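Local coordinates for protein endoglucanase E-5 (Thermobifida fusca, PDB 2CKS) that hydrolyses internal beta-1,4-glucosidic linkages in cellulose, lichenin and cereal beta-D-glucans through this family 5 catalytic domain, at residues Phe205-Leu215 with Asp244-Met255. Numbering follows the deposited sequence. Where two conformers were deposited one is given.
Sequences FYAASHRDNYL and DFQMADRYIDLM
Ala208 and Asp244 bring the two backbones to within 5.0 Å, CA to CA, where the loop after strand 199-206 passes the first turn of helix 245-258. From there Ala207 lies against Ala248, and Leu215, in the first turn of helix 212-224, faces Tyr251. The Tyr251 ring is sandwiched between Phe205 and Leu215. Phe205 stacks face to face on one side, centroids 3.7 Å apart and planes at 8°; its CG sits between backbone N and carbonyl carbon (chi1 68°), which lays the ring flat on the tyrosine. On the opposite face Leu215 CD1 makes a CH-pi contact, 3.9 Å from the Tyr251 ring centroid and offset toward the rim. Tyr251 OH donates to His210 O at 2.7 Å; the acceptor lies in the plane of the tyrosine ring, but the hydroxyl comes in from above the carbonyl plane. A phenylalanine at Tyr251 would probably leave His210 O without this donor and the loop less firmly tied to the helix. In the family 5 (beta/alpha)8 barrel, the contact joins the loop after the sixth strand to the helices following strands six and seven, on the catalytic side: Tyr206 OH hydrogen-bonds to Glu231, the probable nucleophile. Toward the surface, Asp244 caps helix 245-258, OD1 taking Met247 N, while OD2 receives both end nitrogens of Arg211, NH1 at 2.8 Å and NH2 more loosely. A water accepts from Arg211 NH2 and donates to Asp244 OD1. Met247, bent at chi2 and chi3, lays SD over the Arg211 guanidinium centre, and its CE reaches Leu215 CD2 at 4.0 Å. Next to it Arg250 NH2 bonds to Asp212 OD2 at 3.2 Å, nearly straight at 168°, with a weaker bond from NH1 to OD1.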
# COMPACT_ATOMS: atom_id res chain seq x y z
N PHE A 205 -4.67 9.27 -1.84
CA PHE A 205 -5.63 10.24 -2.35
C PHE A 205 -6.94 9.56 -2.71
O PHE A 205 -6.97 8.37 -3.02
CB PHE A 205 -5.07 10.99 -3.56
CG PHE A 205 -4.91 10.13 -4.80
CD1 PHE A 205 -5.97 9.95 -5.69
CD2 PHE A 205 -3.70 9.50 -5.07
CE1 PHE A 205 -5.83 9.15 -6.82
CE2 PHE A 205 -3.56 8.70 -6.21
CZ PHE A 205 -4.62 8.52 -7.09
N TYR A 206 -8.01 10.34 -2.72
CA TYR A 206 -9.34 9.91 -3.10
C TYR A 206 -9.83 10.95 -4.10
O TYR A 206 -10.07 12.10 -3.72
CB TYR A 206 -10.22 9.77 -1.86
CG TYR A 206 -9.85 8.54 -1.07
CD1 TYR A 206 -10.48 7.33 -1.32
CD2 TYR A 206 -8.81 8.57 -0.15
CE1 TYR A 206 -10.11 6.18 -0.63
CE2 TYR A 206 -8.43 7.42 0.54
CZ TYR A 206 -9.09 6.23 0.29
OH TYR A 206 -8.75 5.07 0.96
N ALA A 207 -9.94 10.56 -5.37
CA ALA A 207 -10.03 11.50 -6.48
C ALA A 207 -11.25 12.43 -6.46
O ALA A 207 -11.16 13.54 -6.96
CB ALA A 207 -9.97 10.76 -7.81
N ALA A 208 -12.37 11.98 -5.90
CA ALA A 208 -13.56 12.84 -5.89
C ALA A 208 -13.40 14.00 -4.91
O ALA A 208 -14.00 15.07 -5.11
CB ALA A 208 -14.80 12.03 -5.59
N SER A 209 -12.58 13.81 -3.89
CA SER A 209 -12.32 14.81 -2.85
C SER A 209 -11.00 15.57 -3.02
O SER A 209 -10.88 16.71 -2.57
CB SER A 209 -12.28 14.13 -1.49
OG SER A 209 -13.53 13.60 -1.16
N HIS A 210 -10.01 14.93 -3.65
CA HIS A 210 -8.64 15.43 -3.66
C HIS A 210 -8.28 15.83 -5.08
O HIS A 210 -8.05 14.97 -5.94
CB HIS A 210 -7.68 14.37 -3.13
CG HIS A 210 -7.90 14.00 -1.70
ND1 HIS A 210 -8.33 14.89 -0.75
CD2 HIS A 210 -7.76 12.81 -1.06
CE1 HIS A 210 -8.44 14.28 0.42
NE2 HIS A 210 -8.09 13.01 0.25
N ARG A 211 -8.24 17.14 -5.30
CA ARG A 211 -8.19 17.72 -6.63
C ARG A 211 -6.77 18.18 -6.97
O ARG A 211 -5.80 17.51 -6.63
CB ARG A 211 -9.19 18.89 -6.73
CG ARG A 211 -10.48 18.75 -5.92
CD ARG A 211 -11.44 17.72 -6.45
NE ARG A 211 -11.76 17.93 -7.86
CZ ARG A 211 -12.35 17.03 -8.64
NH1 ARG A 211 -12.72 15.84 -8.15
NH2 ARG A 211 -12.58 17.31 -9.92
N ASP A 212 -6.63 19.34 -7.62
CA ASP A 212 -5.35 19.74 -8.19
C ASP A 212 -4.23 19.96 -7.18
O ASP A 212 -3.07 19.74 -7.50
CB ASP A 212 -5.54 21.00 -9.06
CG ASP A 212 -6.29 20.71 -10.35
OD1 ASP A 212 -7.24 19.90 -10.32
OD2 ASP A 212 -6.02 21.26 -11.44
N ASN A 213 -4.56 20.41 -5.97
CA ASN A 213 -3.53 20.60 -4.95
C ASN A 213 -2.90 19.29 -4.48
O ASN A 213 -1.73 19.27 -4.12
CB ASN A 213 -4.01 21.48 -3.77
CG ASN A 213 -5.13 20.84 -2.94
OD1 ASN A 213 -5.16 21.00 -1.72
ND2 ASN A 213 -6.06 20.17 -3.60
N TYR A 214 -3.66 18.20 -4.51
CA TYR A 214 -3.12 16.88 -4.18
C TYR A 214 -2.32 16.32 -5.36
O TYR A 214 -1.24 15.77 -5.17
CB TYR A 214 -4.25 15.93 -3.77
CG TYR A 214 -4.77 16.19 -2.38
CD1 TYR A 214 -4.43 15.35 -1.32
CD2 TYR A 214 -5.60 17.26 -2.12
CE1 TYR A 214 -4.91 15.60 -0.03
CE2 TYR A 214 -6.09 17.51 -0.85
CZ TYR A 214 -5.74 16.68 0.19
OH TYR A 214 -6.23 16.94 1.46
N LEU A 215 -2.85 16.46 -6.57
CA LEU A 215 -2.16 16.03 -7.79
C LEU A 215 -0.82 16.76 -7.93
O LEU A 215 0.20 16.15 -8.23
CB LEU A 215 -3.05 16.25 -9.02
CG LEU A 215 -2.54 15.77 -10.37
CD1 LEU A 215 -2.56 14.26 -10.43
CD2 LEU A 215 -3.38 16.36 -11.50
N ASP A 244 -15.21 9.90 -9.35
CA ASP A 244 -14.74 10.88 -10.31
C ASP A 244 -13.62 10.27 -11.12
O ASP A 244 -12.45 10.44 -10.80
CB ASP A 244 -14.28 12.16 -9.62
CG ASP A 244 -14.04 13.30 -10.60
OD1 ASP A 244 -13.83 13.04 -11.80
OD2 ASP A 244 -14.06 14.49 -10.25
N PHE A 245 -13.99 9.54 -12.17
CA PHE A 245 -13.00 8.85 -12.98
C PHE A 245 -12.18 9.81 -13.83
O PHE A 245 -11.06 9.49 -14.20
CB PHE A 245 -13.66 7.76 -13.84
CG PHE A 245 -14.27 6.64 -13.05
CD1 PHE A 245 -15.60 6.28 -13.23
CD2 PHE A 245 -13.51 5.92 -12.14
CE1 PHE A 245 -16.16 5.24 -12.50
CE2 PHE A 245 -14.06 4.88 -11.42
CZ PHE A 245 -15.39 4.54 -11.60
N GLN A 246 -12.74 10.97 -14.15
CA GLN A 246 -11.99 11.96 -14.91
C GLN A 246 -10.78 12.43 -14.10
O GLN A 246 -9.67 12.45 -14.60
CB GLN A 246 -12.87 13.15 -15.31
CG GLN A 246 -12.22 14.11 -16.28
CD GLN A 246 -11.86 13.47 -17.63
OE1 GLN A 246 -12.38 12.41 -17.98
NE2 GLN A 246 -10.98 14.13 -18.37
N MET A 247 -11.00 12.78 -12.84
CA MET A 247 -9.91 13.21 -11.98
C MET A 247 -8.96 12.04 -11.73
O MET A 247 -7.73 12.20 -11.77
CB MET A 247 -10.44 13.74 -10.65
CG MET A 247 -9.36 14.32 -9.75
SD MET A 247 -8.74 15.90 -10.37
CE MET A 247 -7.04 15.70 -10.04
N ALA A 248 -9.53 10.87 -11.47
CA ALA A 248 -8.73 9.68 -11.19
C ALA A 248 -7.80 9.36 -12.36
O ALA A 248 -6.65 9.00 -12.15
CB ALA A 248 -9.63 8.50 -10.90
N ASP A 249 -8.29 9.53 -13.58
CA ASP A 249 -7.49 9.27 -14.78
C ASP A 249 -6.30 10.25 -14.87
O ASP A 249 -5.25 9.89 -15.40
CB ASP A 249 -8.34 9.39 -16.05
CG ASP A 249 -9.24 8.19 -16.29
OD1 ASP A 249 -9.06 7.13 -15.64
OD2 ASP A 249 -10.18 8.21 -17.12
N ARG A 250 -6.46 11.47 -14.37
CA ARG A 250 -5.34 12.41 -14.32
C ARG A 250 -4.24 11.89 -13.40
O ARG A 250 -3.07 11.97 -13.74
CB ARG A 250 -5.80 13.80 -13.88
CG ARG A 250 -6.77 14.45 -14.85
CD ARG A 250 -7.36 15.74 -14.36
NE ARG A 250 -6.33 16.75 -14.14
CZ ARG A 250 -6.52 17.89 -13.50
NH1 ARG A 250 -7.72 18.20 -13.00
NH2 ARG A 250 -5.51 18.73 -13.36
N TYR A 251 -4.63 11.36 -12.25
CA TYR A 251 -3.67 10.73 -11.34
C TYR A 251 -3.01 9.51 -12.00
O TYR A 251 -1.80 9.32 -11.89
CB TYR A 251 -4.36 10.28 -10.05
CG TYR A 251 -4.64 11.36 -9.04
CD1 TYR A 251 -3.66 11.78 -8.15
CD2 TYR A 251 -5.90 11.94 -8.94
CE1 TYR A 251 -3.92 12.73 -7.18
CE2 TYR A 251 -6.17 12.91 -7.98
CZ TYR A 251 -5.17 13.30 -7.11
OH TYR A 251 -5.44 14.25 -6.16
N ILE A 252 -3.81 8.69 -12.68
CA ILE A 252 -3.28 7.49 -13.33
C ILE A 252 -2.26 7.85 -14.39
O ILE A 252 -1.23 7.22 -14.50
CB ILE A 252 -4.43 6.64 -13.93
CG1 ILE A 252 -5.23 5.98 -12.81
CG2 ILE A 252 -3.89 5.59 -14.91
CD1 ILE A 252 -4.57 4.77 -12.19
N ASP A 253 -2.56 8.89 -15.17
CA ASP A 253 -1.65 9.31 -16.23
C ASP A 253 -0.35 9.88 -15.65
O ASP A 253 0.72 9.62 -16.18
CB ASP A 253 -2.32 10.30 -17.17
CG ASP A 253 -3.43 9.65 -17.99
OD1 ASP A 253 -4.25 10.40 -18.55
OD2 ASP A 253 -3.57 8.41 -18.11
N LEU A 254 -0.46 10.62 -14.55
CA LEU A 254 0.72 11.17 -13.90
C LEU A 254 1.58 10.04 -13.34
O LEU A 254 2.79 10.02 -13.53
CB LEU A 254 0.33 12.14 -12.78
CG LEU A 254 1.46 12.94 -12.13
CD1 LEU A 254 2.01 12.24 -10.89
CD2 LEU A 254 2.60 13.25 -13.12
N MET A 255 0.94 9.09 -12.68
CA MET A 255 1.68 7.98 -12.08
C MET A 255 2.36 7.13 -13.16
O MET A 255 3.48 6.69 -12.96
CB MET A 255 0.77 7.16 -11.17
CG MET A 255 0.32 7.92 -9.94
SD MET A 255 -0.55 6.92 -8.73
CE MET A 255 -2.09 6.58 -9.55
O HOH W 1 -13.26 15.81 -12.64